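Local coordinates for AB hydrolase-1 domain-containing protein (Parabacteroides distasonis, PDB 4Q34) that is uncharacterized but probably acts as an esterase of the alpha/beta hydrolase family, its natural substrate not being established, at residues V5-E10 against K40-R45; V50-V55 against G170-H175; R115-I120 against Y260-R265; P205-Q210 against S232-Y237. All blocks are in the same frame, centred on the assembly; numbering follows the deposited sequence.

Contact 1: V5-E10 against K40-R45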
loop_
_atom_site.group_PDB
_atom_site.type_symbol
_atom_site.label_atom_id
_atom_site.label_comp_id
_atom_site.label_asym_id
_atom_site.label_seq_id
_atom_site.Cartn_x
_atom_site.Cartn_y
_atom_site.Cartn_z
ATOM N N VAL A 5 -7.935 20.127 -10.984
ATOM C CA VAL A 5 -8.567 18.793 -11.123
ATOM C C VAL A 5 -7.709 17.830 -11.933
ATOM O O VAL A 5 -7.260 18.145 -13.051
ATOM C CB VAL A 5 -9.975 18.893 -11.750
ATOM C CG1 VAL A 5 -10.591 17.518 -12.024
ATOM C CG2 VAL A 5 -10.886 19.707 -10.844
ATOM N N LEU A 6 -7.500 16.638 -11.375
ATOM C CA LEU A 6 -6.732 15.611 -12.047
ATOM C C LEU A 6 -7.746 14.807 -12.859
ATOM O O LEU A 6 -8.743 14.355 -12.296
ATOM C CB LEU A 6 -6.019 14.737 -11.038
ATOM C CG LEU A 6 -4.989 15.426 -10.165
ATOM C CD1 LEU A 6 -4.699 14.573 -8.936
ATOM C CD2 LEU A 6 -3.723 15.643 -10.982
HETATM N N MSE A 7 -7.521 14.743 -14.169
HETATM C CA MSE A 7 -8.443 14.079 -15.098
HETATM C C MSE A 7 -7.875 12.695 -15.321
HETATM O O MSE A 7 -6.962 12.482 -16.131
HETATM C CB MSE A 7 -8.649 14.906 -16.377
HETATM C CG MSE A 7 -9.161 16.308 -16.049
HETATM SE SE MSE A 7 -9.470 17.342 -17.696
HETATM C CE MSE A 7 -10.557 16.042 -18.708
ATOM N N VAL A 8 -8.410 11.735 -14.594
ATOM C CA VAL A 8 -7.891 10.353 -14.625
ATOM C C VAL A 8 -8.682 9.485 -15.612
ATOM O O VAL A 8 -9.812 9.164 -15.398
ATOM C CB VAL A 8 -7.892 9.742 -13.208
ATOM C CG1 VAL A 8 -7.360 8.313 -13.250
ATOM C CG2 VAL A 8 -7.069 10.609 -12.252
ATOM N N ASP A 9 -8.039 9.110 -16.699
ATOM C CA ASP A 9 -8.631 8.280 -17.745
ATOM C C ASP A 9 -8.759 6.809 -17.278
ATOM O O ASP A 9 -9.734 6.133 -17.577
ATOM C CB ASP A 9 -7.689 8.350 -18.957
ATOM C CG ASP A 9 -8.342 8.001 -20.244
ATOM O OD1 ASP A 9 -9.590 7.941 -20.315
ATOM O OD2 ASP A 9 -7.550 7.820 -21.189
ATOM N N GLU A 10 -7.791 6.373 -16.483
ATOM C CA GLU A 10 -7.712 4.989 -16.039
ATOM C C GLU A 10 -6.918 4.991 -14.740
ATOM O O GLU A 10 -5.942 5.725 -14.588
ATOM C CB GLU A 10 -7.010 4.102 -17.097
ATOM C CG GLU A 10 -7.068 2.592 -16.886
ATOM C CD GLU A 10 -6.333 1.791 -17.996
ATOM O OE1 GLU A 10 -6.379 2.200 -19.192
ATOM O OE2 GLU A 10 -5.724 0.741 -17.668
ATOM N N LYS A 40 -3.445 6.815 -15.272
ATOM C CA LYS A 40 -3.212 7.314 -16.615
ATOM C C LYS A 40 -4.074 8.559 -16.792
ATOM O O LYS A 40 -5.300 8.490 -16.642
ATOM C CB LYS A 40 -3.655 6.287 -17.672
ATOM C CG LYS A 40 -3.024 4.929 -17.490
ATOM C CD LYS A 40 -3.056 4.117 -18.780
ATOM C CE LYS A 40 -2.480 2.722 -18.547
ATOM N NZ LYS A 40 -2.817 1.774 -19.651
ATOM N N PRO A 41 -3.454 9.704 -17.049
ATOM C CA PRO A 41 -4.212 10.916 -17.318
ATOM C C PRO A 41 -4.793 10.955 -18.712
ATOM O O PRO A 41 -4.310 10.269 -19.631
ATOM C CB PRO A 41 -3.196 12.018 -17.132
ATOM C CG PRO A 41 -1.876 11.398 -17.516
ATOM C CD PRO A 41 -2.003 9.907 -17.205
ATOM N N VAL A 42 -5.846 11.739 -18.859
ATOM C CA VAL A 42 -6.320 12.118 -20.179
ATOM C C VAL A 42 -5.181 12.780 -20.935
ATOM O O VAL A 42 -4.457 13.620 -20.388
ATOM C CB VAL A 42 -7.527 13.064 -20.089
ATOM C CG1 VAL A 42 -7.927 13.630 -21.470
ATOM C CG2 VAL A 42 -8.723 12.331 -19.497
ATOM N N GLY A 43 -5.000 12.340 -22.171
ATOM C CA GLY A 43 -3.974 12.891 -23.039
ATOM C C GLY A 43 -2.546 12.545 -22.619
ATOM O O GLY A 43 -1.643 13.362 -22.787
ATOM N N ALA A 44 -2.358 11.339 -22.072
ATOM C CA ALA A 44 -1.075 10.904 -21.541
ATOM C C ALA A 44 0.057 10.959 -22.569
ATOM O O ALA A 44 -0.127 10.652 -23.757
ATOM C CB ALA A 44 -1.175 9.508 -20.979
ATOM N N ARG A 45 1.227 11.338 -22.081
ATOM C CA ARG A 45 2.457 11.325 -22.814
ATOM C C ARG A 45 2.890 9.884 -23.123
ATOM O O ARG A 45 2.403 8.929 -22.531
ATOM C CB ARG A 45 3.560 12.053 -22.030
ATOM C CG ARG A 45 3.267 13.522 -21.721
ATOM C CD ARG A 45 4.278 14.156 -20.800
ATOM N NE ARG A 45 3.811 15.461 -20.347
ATOM C CZ ARG A 45 3.787 16.558 -21.089
ATOM N NH1 ARG A 45 4.344 16.561 -22.283
ATOM N NH2 ARG A 45 3.290 17.683 -20.587
HETATM O O HOH W 1 -4.900 8.323 -21.108
HETATM O O HOH W 2 -6.900 10.290 -23.372
#
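The carbonyl O of K40 is gripped twice by the neighbouring strand. D9 N comes to 2.8 Å from K40 O, nearly in line with the carbonyl, while E10 N takes a lone pair of K40 O from within the carbonyl plane at 3.3 Å. With two residues facing one, the register slips by a residue here. K40 N returns an almost straight bond (177°) to E10 O at 2.8 Å, and V42 N donates to M7 O at 3.0 Å. E10 and K40 then run side by side on one face of the sheet. Since CG of E10 is anti to its backbone N (chi1 -170°) and both chains are extended, in the conformer described OE1 ends 3.6 Å from K40 NZ, a long salt bridge; OE2 bonds to Y38 OH. With an alanine in place of K40, E10 would probably lose its ammonium partner and the hydrocarbon lying against its flank. A water bonds to D9 OD2 beside P41, where the chain enters a type II turn running to A44. L6 and V8 form an antiparallel ladder with a strand of the second subunit, so the sheet crosses the dimer interface beside what D9, E10 and K40 make: a classic beta bulge.

Contact 2: V50-V55 against G170-H175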
loop_
_atom_site.group_PDB
_atom_site.type_symbol
_atom_site.label_atom_id
_atom_site.label_comp_id
_atom_site.label_asym_id
_atom_site.label_seq_id
_atom_site.Cartn_x
_atom_site.Cartn_y
_atom_site.Cartn_z
ATOM N N VAL A 50 7.801 5.317 -13.784
ATOM C CA VAL A 50 7.773 4.279 -12.779
ATOM C C VAL A 50 8.672 4.728 -11.633
ATOM O O VAL A 50 9.825 5.078 -11.858
ATOM C CB VAL A 50 8.263 2.946 -13.355
ATOM C CG1 VAL A 50 8.308 1.897 -12.260
ATOM C CG2 VAL A 50 7.412 2.521 -14.553
ATOM N N PHE A 51 8.109 4.734 -10.422
ATOM C CA PHE A 51 8.801 5.246 -9.247
ATOM C C PHE A 51 9.207 4.145 -8.296
ATOM O O PHE A 51 8.359 3.335 -7.897
ATOM C CB PHE A 51 7.898 6.266 -8.534
ATOM C CG PHE A 51 7.634 7.511 -9.332
ATOM C CD1 PHE A 51 8.480 8.596 -9.279
ATOM C CD2 PHE A 51 6.532 7.606 -10.130
ATOM C CE1 PHE A 51 8.242 9.741 -9.999
ATOM C CE2 PHE A 51 6.283 8.753 -10.861
ATOM C CZ PHE A 51 7.132 9.824 -10.809
ATOM N N ALA A 52 10.478 4.138 -7.907
ATOM C CA ALA A 52 11.031 3.134 -6.982
ATOM C C ALA A 52 11.647 3.748 -5.714
ATOM O O ALA A 52 12.634 4.498 -5.771
ATOM C CB ALA A 52 12.119 2.330 -7.679
ATOM N N HIS A 53 11.116 3.364 -4.583
ATOM C CA HIS A 53 11.561 3.816 -3.262
ATOM C C HIS A 53 12.855 3.118 -2.819
ATOM O O HIS A 53 13.336 2.159 -3.465
ATOM C CB HIS A 53 10.448 3.505 -2.264
ATOM C CG HIS A 53 10.148 2.046 -2.158
ATOM N ND1 HIS A 53 10.942 1.191 -1.435
ATOM C CD2 HIS A 53 9.212 1.268 -2.754
ATOM C CE1 HIS A 53 10.476 -0.037 -1.539
ATOM N NE2 HIS A 53 9.429 -0.018 -2.335
ATOM N N GLY A 54 13.389 3.561 -1.689
ATOM C CA GLY A 54 14.556 2.979 -1.077
ATOM C C GLY A 54 14.257 2.185 0.186
ATOM O O GLY A 54 13.133 1.717 0.406
ATOM N N VAL A 55 15.273 2.015 1.025
ATOM C CA VAL A 55 15.158 1.084 2.131
ATOM C C VAL A 55 14.232 1.657 3.213
ATOM O O VAL A 55 14.199 2.893 3.438
ATOM C CB VAL A 55 16.519 0.757 2.749
ATOM C CG1 VAL A 55 17.068 1.956 3.518
ATOM C CG2 VAL A 55 16.440 -0.454 3.665
ATOM N N GLY A 170 9.414 2.982 -20.773
ATOM C CA GLY A 170 9.138 4.026 -19.778
ATOM C C GLY A 170 10.395 4.554 -19.145
ATOM O O GLY A 170 11.502 4.165 -19.477
ATOM N N VAL A 171 10.197 5.439 -18.208
ATOM C CA VAL A 171 11.278 6.090 -17.507
ATOM C C VAL A 171 11.242 5.626 -16.060
ATOM O O VAL A 171 10.169 5.585 -15.437
ATOM C CB VAL A 171 11.103 7.633 -17.547
ATOM C CG1 VAL A 171 12.180 8.323 -16.739
ATOM C CG2 VAL A 171 11.067 8.132 -18.973
ATOM N N PHE A 172 12.429 5.315 -15.513
ATOM C CA PHE A 172 12.565 4.778 -14.161
ATOM C C PHE A 172 13.098 5.893 -13.276
ATOM O O PHE A 172 14.166 6.461 -13.567
ATOM C CB PHE A 172 13.506 3.567 -14.139
ATOM C CG PHE A 172 13.286 2.571 -13.014
ATOM C CD1 PHE A 172 12.190 2.603 -12.171
ATOM C CD2 PHE A 172 14.196 1.531 -12.846
ATOM C CE1 PHE A 172 11.998 1.643 -11.191
ATOM C CE2 PHE A 172 14.011 0.561 -11.862
ATOM C CZ PHE A 172 12.929 0.630 -11.016
ATOM N N ILE A 173 12.317 6.232 -12.258
ATOM C CA ILE A 173 12.675 7.285 -11.297
ATOM C C ILE A 173 12.906 6.587 -9.963
ATOM O O ILE A 173 11.970 6.009 -9.422
ATOM C CB ILE A 173 11.563 8.336 -11.100
ATOM C CG1 ILE A 173 10.933 8.731 -12.449
ATOM C CG2 ILE A 173 12.106 9.553 -10.341
ATOM C CD1 ILE A 173 11.900 9.405 -13.381
ATOM N N THR A 174 14.128 6.672 -9.432
ATOM C CA THR A 174 14.533 5.908 -8.264
ATOM C C THR A 174 15.032 6.784 -7.140
ATOM O O THR A 174 15.359 7.969 -7.327
ATOM C CB THR A 174 15.602 4.850 -8.603
ATOM O OG1 THR A 174 16.853 5.465 -8.917
ATOM C CG2 THR A 174 15.143 3.951 -9.785
ATOM N N HIS A 175 15.087 6.172 -5.958
ATOM C CA HIS A 175 15.564 6.833 -4.756
ATOM C C HIS A 175 16.415 5.920 -3.883
ATOM O O HIS A 175 15.986 4.844 -3.517
ATOM C CB HIS A 175 14.351 7.256 -3.922
ATOM C CG HIS A 175 14.707 8.069 -2.719
ATOM N ND1 HIS A 175 14.055 7.943 -1.517
ATOM C CD2 HIS A 175 15.622 9.055 -2.548
ATOM C CE1 HIS A 175 14.589 8.765 -0.639
ATOM N NE2 HIS A 175 15.506 9.488 -1.254
HETATM O O HOH W 3 12.441 5.942 -0.478
#
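V50 O and I173 N meet at 2.8 Å in the middle of a parallel pair of strands, and I173 O answers by taking A52 N, so both polar groups of I173 are spent on the residues flanking F51. Outside this pair V50 N bonds to V171 O at 2.9 Å, whereas at the far end H175 N makes only a weak bond to A52 O. The side chains follow the register. On one face CD1 of F51 lies 3.6 Å from I173 CB, the two groups running alongside each other. On the other, F172 lets its ring lean over to V50 and A52, CG anti to the backbone N (chi1 -154°). That brings the ring edge to V50 O, with CD1 3.4 Å from that oxygen, and CE1 to 3.6 Å from A52 CB. T174 CG2 covers the centre of one face of the same ring, while T174 OG1 bonds to S197 OG.

Farther out, helix 153-167 lies over V50 and A52, and Y160 and F164 meet the F172 ring. Where the strands end, a water bridges G54 N and H175 ND1, 2.8 Å from each. H53 ND1 donates to G54 O, its NE2 pairs with Q88 N, and H175 NE2 bonds to H298 O, which fixes both imidazoles. These are central parallel strands of the alpha/beta hydrolase sheet: the H53-G54 loop probably corresponds to the segment that forms the oxyanion hole in relatives, and the serine following H175 is consistent with the nucleophile elbow.

Contact 3: R115-I120 against Y260-R265; sequences RFRVGI and YEWTRR
R115 and W262 bury the most surface here, and they meet twice. The indole NE1 donates to R115 O at 2.8 Å, in the carbonyl plane although R115 O lies 27° out of the ring plane. The R115 side chain, bent at chi2, then passes the benzo edge of the indole: W262 CZ2 sits over one face of the guanidinium, 3.5 Å from NE. The two planes are 48° apart, so this is no stack. Beyond the indole the guanidinium reaches E261 end-on, with both terminal nitrogens on a single oxygen: NH1 lies 2.9 Å and NH2 3.1 Å from E261 OE1. The NH1 bond comes from above the carboxylate plane. E261 OE2 is held by L220 N, and R115 NH1 also meets E258 O.

R117 approaches the indole from one side, its NH1 over the face 3.4 Å from W262 CG; R265 NH1 lies over the opposite face, out toward the rim. R265 NH1 also comes within 3.2 Å of R115 NH2, a close approach of like charges that is probably eased by E261 on R115 and E225 on R265. R117 in turn has a salt bridge to E199.

R117 itself closes helix 109-115 with a positive phi (62°) in a Schellman motif. Because W262 touches H298 and S176, and F116 also meets H298, this helix end and helix 257-277 line what is probably the active-site region of an alpha/beta hydrolase.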
loop_
_atom_site.group_PDB
_atom_site.type_symbol
_atom_site.label_atom_id
_atom_site.label_comp_id
_atom_site.label_asym_id
_atom_site.label_seq_id
_atom_site.Cartn_x
_atom_site.Cartn_y
_atom_site.Cartn_z
ATOM N N ARG A 115 20.421 10.645 9.231
ATOM C CA ARG A 115 20.767 9.953 8.000
ATOM C C ARG A 115 20.107 10.598 6.777
ATOM O O ARG A 115 20.678 10.612 5.686
ATOM C CB ARG A 115 20.285 8.499 8.100
ATOM C CG ARG A 115 20.434 7.682 6.847
ATOM C CD ARG A 115 21.882 7.641 6.391
ATOM N NE ARG A 115 22.116 6.618 5.368
ATOM C CZ ARG A 115 23.332 6.299 4.922
ATOM N NH1 ARG A 115 24.406 6.921 5.399
ATOM N NH2 ARG A 115 23.473 5.338 4.025
ATOM N N PHE A 116 18.900 11.119 6.981
ATOM C CA PHE A 116 18.125 11.786 5.924
ATOM C C PHE A 116 18.446 13.272 5.767
ATOM O O PHE A 116 17.897 13.946 4.891
ATOM C CB PHE A 116 16.625 11.579 6.162
ATOM C CG PHE A 116 16.166 10.137 5.998
ATOM C CD1 PHE A 116 16.927 9.216 5.260
ATOM C CD2 PHE A 116 14.981 9.708 6.575
ATOM C CE1 PHE A 116 16.489 7.918 5.070
ATOM C CE2 PHE A 116 14.546 8.407 6.388
ATOM C CZ PHE A 116 15.287 7.521 5.624
ATOM N N ARG A 117 19.328 13.755 6.646
ATOM C CA ARG A 117 19.845 15.102 6.622
ATOM C C ARG A 117 18.727 16.130 6.806
ATOM O O ARG A 117 18.727 17.200 6.205
ATOM C CB ARG A 117 20.670 15.333 5.371
ATOM C CG ARG A 117 21.815 14.336 5.188
ATOM C CD ARG A 117 22.953 14.816 4.261
ATOM N NE ARG A 117 22.402 15.506 3.094
ATOM C CZ ARG A 117 21.843 14.911 2.055
ATOM N NH1 ARG A 117 21.787 13.588 1.988
ATOM N NH2 ARG A 117 21.272 15.636 1.113
ATOM N N VAL A 118 17.809 15.835 7.707
ATOM C CA VAL A 118 16.843 16.849 8.154
ATOM C C VAL A 118 17.565 17.771 9.137
ATOM O O VAL A 118 17.279 18.948 9.211
ATOM C CB VAL A 118 15.615 16.215 8.830
ATOM C CG1 VAL A 118 14.607 17.265 9.265
ATOM C CG2 VAL A 118 14.942 15.238 7.874
ATOM N N GLY A 119 18.543 17.217 9.836
ATOM C CA GLY A 119 19.278 17.976 10.856
ATOM C C GLY A 119 20.141 17.044 11.675
ATOM O O GLY A 119 20.293 15.879 11.362
ATOM N N ILE A 120 20.726 17.569 12.735
ATOM C CA ILE A 120 21.385 16.725 13.722
ATOM C C ILE A 120 20.456 16.734 14.926
ATOM O O ILE A 120 20.362 17.737 15.669
ATOM C CB ILE A 120 22.776 17.244 14.133
ATOM C CG1 ILE A 120 23.670 17.441 12.895
ATOM C CG2 ILE A 120 23.422 16.284 15.126
ATOM C CD1 ILE A 120 23.842 16.197 12.058
ATOM N N TYR A 260 28.041 11.734 6.160
ATOM C CA TYR A 260 29.197 11.872 5.266
ATOM C C TYR A 260 29.165 10.874 4.129
ATOM O O TYR A 260 29.648 11.155 3.053
ATOM C CB TYR A 260 30.535 11.831 6.031
ATOM C CG TYR A 260 31.715 12.213 5.173
ATOM C CD1 TYR A 260 31.926 13.536 4.799
ATOM C CD2 TYR A 260 32.580 11.256 4.686
ATOM C CE1 TYR A 260 32.972 13.897 3.983
ATOM C CE2 TYR A 260 33.646 11.611 3.871
ATOM C CZ TYR A 260 33.832 12.941 3.525
ATOM O OH TYR A 260 34.879 13.306 2.711
ATOM N N GLU A 261 28.525 9.737 4.336
ATOM C CA GLU A 261 28.364 8.785 3.256
ATOM C C GLU A 261 27.741 9.438 2.043
ATOM O O GLU A 261 28.086 9.060 0.937
ATOM C CB GLU A 261 27.526 7.599 3.688
ATOM C CG GLU A 261 28.303 6.695 4.618
ATOM C CD GLU A 261 27.652 5.339 4.858
ATOM O OE1 GLU A 261 26.488 5.122 4.434
ATOM O OE2 GLU A 261 28.331 4.488 5.472
ATOM N N TRP A 262 26.840 10.405 2.243
ATOM C CA TRP A 262 26.209 11.098 1.115
ATOM C C TRP A 262 27.210 11.993 0.388
ATOM O O TRP A 262 27.213 12.087 -0.815
ATOM C CB TRP A 262 24.945 11.877 1.535
ATOM C CG TRP A 262 23.943 11.008 2.180
ATOM C CD1 TRP A 262 23.525 11.044 3.490
ATOM C CD2 TRP A 262 23.218 9.937 1.553
ATOM N NE1 TRP A 262 22.590 10.063 3.713
ATOM C CE2 TRP A 262 22.372 9.376 2.539
ATOM C CE3 TRP A 262 23.198 9.398 0.254
ATOM C CZ2 TRP A 262 21.552 8.274 2.281
ATOM C CZ3 TRP A 262 22.327 8.310 -0.017
ATOM C CH2 TRP A 262 21.524 7.773 0.994
ATOM N N THR A 263 28.073 12.672 1.125
ATOM C CA THR A 263 29.167 13.382 0.484
ATOM C C THR A 263 30.034 12.508 -0.389
ATOM O O THR A 263 30.410 12.918 -1.486
ATOM C CB THR A 263 30.073 14.017 1.568
ATOM O OG1 THR A 263 29.230 14.753 2.463
ATOM C CG2 THR A 263 31.083 14.927 0.966
ATOM N N ARG A 264 30.410 11.342 0.133
ATOM C CA ARG A 264 31.216 10.370 -0.628
ATOM C C ARG A 264 30.477 9.908 -1.878
ATOM O O ARG A 264 31.107 9.720 -2.937
ATOM C CB ARG A 264 31.539 9.109 0.185
ATOM C CG ARG A 264 32.060 9.343 1.594
ATOM C CD ARG A 264 32.409 8.005 2.243
ATOM N NE ARG A 264 33.835 7.777 2.168
ATOM C CZ ARG A 264 34.693 8.003 3.156
ATOM N NH1 ARG A 264 34.279 8.421 4.349
ATOM N NH2 ARG A 264 35.977 7.792 2.950
ATOM N N ARG A 265 29.157 9.752 -1.759
ATOM C CA ARG A 265 28.331 9.292 -2.885
ATOM C C ARG A 265 28.262 10.324 -4.010
ATOM O O ARG A 265 28.382 9.968 -5.183
ATOM C CB ARG A 265 26.946 8.872 -2.405
ATOM C CG ARG A 265 27.068 7.498 -1.769
ATOM C CD ARG A 265 25.857 7.167 -0.937
ATOM N NE ARG A 265 25.971 5.782 -0.525
ATOM C CZ ARG A 265 25.202 5.218 0.378
ATOM N NH1 ARG A 265 24.271 5.913 1.015
ATOM N NH2 ARG A 265 25.397 3.934 0.641
#

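Contact 4: P205-Q210 against S232-Y237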
loop_
_atom_site.group_PDB
_atom_site.type_symbol
_atom_site.label_atom_id
_atom_site.label_comp_id
_atom_site.label_asym_id
_atom_site.label_seq_id
_atom_site.Cartn_x
_atom_site.Cartn_y
_atom_site.Cartn_z
ATOM N N PRO A 205 28.235 0.368 -10.327
ATOM C CA PRO A 205 29.022 -0.537 -11.116
ATOM C C PRO A 205 30.170 0.127 -11.894
ATOM O O PRO A 205 29.959 1.062 -12.663
ATOM C CB PRO A 205 27.991 -1.165 -12.083
ATOM C CG PRO A 205 27.020 -0.063 -12.273
ATOM C CD PRO A 205 26.930 0.637 -10.942
ATOM N N PHE A 206 31.367 -0.382 -11.695
ATOM C CA PHE A 206 32.537 0.024 -12.441
ATOM C C PHE A 206 33.166 -1.185 -13.160
ATOM O O PHE A 206 33.003 -2.334 -12.699
ATOM C CB PHE A 206 33.562 0.623 -11.488
ATOM C CG PHE A 206 33.153 1.942 -10.911
ATOM C CD1 PHE A 206 32.430 2.006 -9.747
ATOM C CD2 PHE A 206 33.537 3.113 -11.528
ATOM C CE1 PHE A 206 32.072 3.229 -9.196
ATOM C CE2 PHE A 206 33.141 4.345 -11.008
ATOM C CZ PHE A 206 32.430 4.397 -9.834
ATOM N N PRO A 207 33.920 -0.943 -14.250
ATOM C CA PRO A 207 34.603 -2.036 -14.906
ATOM C C PRO A 207 35.636 -2.668 -14.006
ATOM O O PRO A 207 36.292 -1.978 -13.222
ATOM C CB PRO A 207 35.321 -1.391 -16.094
ATOM C CG PRO A 207 34.834 -0.012 -16.182
ATOM C CD PRO A 207 34.212 0.360 -14.869
ATOM N N GLU A 208 35.764 -3.982 -14.126
ATOM C CA GLU A 208 36.746 -4.735 -13.388
ATOM C C GLU A 208 38.101 -4.150 -13.626
ATOM O O GLU A 208 38.460 -3.841 -14.768
ATOM C CB GLU A 208 36.708 -6.197 -13.863
ATOM C CG GLU A 208 35.468 -6.901 -13.341
ATOM C CD GLU A 208 35.048 -8.149 -14.142
ATOM O OE1 GLU A 208 35.586 -8.375 -15.229
ATOM O OE2 GLU A 208 34.131 -8.881 -13.677
ATOM N N GLY A 209 38.838 -3.951 -12.540
ATOM C CA GLY A 209 40.164 -3.389 -12.613
ATOM C C GLY A 209 40.233 -1.867 -12.632
ATOM O O GLY A 209 41.329 -1.325 -12.606
ATOM N N GLN A 210 39.078 -1.194 -12.658
ATOM C CA GLN A 210 38.974 0.261 -12.758
ATOM C C GLN A 210 38.176 0.842 -11.610
ATOM O O GLN A 210 37.644 1.925 -11.744
ATOM C CB GLN A 210 38.249 0.650 -14.063
ATOM C CG GLN A 210 38.886 0.109 -15.320
ATOM C CD GLN A 210 40.274 0.645 -15.502
ATOM O OE1 GLN A 210 40.515 1.836 -15.311
ATOM N NE2 GLN A 210 41.200 -0.223 -15.849
ATOM N N SER A 232 31.626 -5.361 -20.654
ATOM C CA SER A 232 30.405 -5.314 -21.483
ATOM C C SER A 232 29.144 -4.948 -20.710
ATOM O O SER A 232 28.194 -4.387 -21.279
ATOM C CB SER A 232 30.193 -6.661 -22.223
ATOM O OG SER A 232 29.755 -7.660 -21.320
ATOM N N VAL A 233 29.126 -5.234 -19.415
ATOM C CA VAL A 233 28.027 -4.873 -18.545
ATOM C C VAL A 233 28.103 -3.366 -18.221
ATOM O O VAL A 233 27.101 -2.660 -18.289
ATOM C CB VAL A 233 28.021 -5.748 -17.285
ATOM C CG1 VAL A 233 26.981 -5.274 -16.309
ATOM C CG2 VAL A 233 27.751 -7.196 -17.680
ATOM N N PHE A 234 29.300 -2.904 -17.908
ATOM C CA PHE A 234 29.512 -1.462 -17.669
ATOM C C PHE A 234 29.024 -0.651 -18.856
ATOM O O PHE A 234 28.365 0.373 -18.661
ATOM C CB PHE A 234 30.977 -1.183 -17.383
ATOM C CG PHE A 234 31.267 0.268 -17.050
ATOM C CD1 PHE A 234 30.790 0.816 -15.860
ATOM C CD2 PHE A 234 32.012 1.067 -17.919
ATOM C CE1 PHE A 234 31.066 2.122 -15.520
ATOM C CE2 PHE A 234 32.285 2.408 -17.584
ATOM C CZ PHE A 234 31.811 2.911 -16.390
HETATM N N MSE A 235 29.291 -1.135 -20.076
HETATM C CA MSE A 235 28.866 -0.406 -21.289
HETATM C C MSE A 235 27.370 -0.280 -21.405
HETATM O O MSE A 235 26.875 0.610 -22.113
HETATM C CB MSE A 235 29.401 -1.037 -22.587
HETATM C CG MSE A 235 30.917 -1.000 -22.666
HETATM SE SE MSE A 235 31.658 0.847 -22.797
HETATM C CE MSE A 235 30.582 1.415 -24.364
ATOM N N GLU A 236 26.606 -1.159 -20.746
ATOM C CA GLU A 236 25.145 -1.029 -20.799
ATOM C C GLU A 236 24.659 0.288 -20.213
ATOM O O GLU A 236 23.656 0.816 -20.678
ATOM C CB GLU A 236 24.390 -2.224 -20.157
ATOM C CG GLU A 236 24.862 -3.624 -20.536
ATOM C CD GLU A 236 24.491 -4.090 -21.928
ATOM O OE1 GLU A 236 23.841 -3.313 -22.673
ATOM O OE2 GLU A 236 24.869 -5.255 -22.262
ATOM N N TYR A 237 25.414 0.900 -19.274
ATOM C CA TYR A 237 24.995 2.134 -18.641
ATOM C C TYR A 237 25.266 3.380 -19.514
ATOM O O TYR A 237 24.975 4.488 -19.094
ATOM C CB TYR A 237 25.658 2.277 -17.257
ATOM C CG TYR A 237 25.239 1.104 -16.382
ATOM C CD1 TYR A 237 24.011 1.099 -15.768
ATOM C CD2 TYR A 237 26.068 0.016 -16.183
ATOM C CE1 TYR A 237 23.566 -0.001 -15.026
ATOM C CE2 TYR A 237 25.654 -1.061 -15.432
ATOM C CZ TYR A 237 24.406 -1.072 -14.857
ATOM O OH TYR A 237 24.019 -2.158 -14.072
#
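F234 reaches from its short helix onto P205 and P207. Its CA-CB bond aims at the strand, and CG anti to the backbone N (chi1 -177°) lays the ring beneath P207. From CG onward every ring atom has a neighbour. CG lies 3.7 Å from P207 CD; on one side CD2 meets P207 CG at 3.5 Å, with CE2 next to the same carbon. On the other side CD1 and CE1 flank P205 O, CE1 lying 3.2 Å from that oxygen, which sits at the ring edge in its plane. CZ, the tip, is again under P207 CD. That methylene stands over the middle of the face, 3.5 Å from the centroid of the F234 ring and only 7° off the normal: a CH-pi contact.

A second such contact lies beside it. P205 CG is over the Y237 ring, 4.0 Å from its centroid, while Y237 OH is held by W183 O. P205 O also accepts from W272 NE1 of helix 257-277, whose L276 covers F234. An alanine replacing F234 would probably leave P207 without the face it rests on, opening a gap between strand and helix.

No hydrogen bond crosses between 205-210 and 232-237. Their cohesion therefore depends on shape and on proline C-H groups, which are weakly positive and suit the electron-rich ring faces, with the carbonyl of P205 meeting the positive C-H rim of F234.

How the contacts relate
Contacts 1 and 2 both reach the same sheet, through strand 28-41 and strands 49-52 and 170-175, and their centres are about 21 Å apart. Contact 1 is at the dimer end of the molecule, about 37 Å between centres from contact 3, which is on the other side of the chain's centre. Contacts 2 and 3 come within about 5 Å at their nearest atoms and converge on H298, whose carbonyl takes H175 NE2 and whose ring meets W262 and F116; together they flank what is probably the catalytic centre. Contact 4, about 8 Å from contact 3 at nearest atoms, packs against the same helix 257-277 that supplies one segment of contact 3; its centre is about 22 Å from that of contact 2.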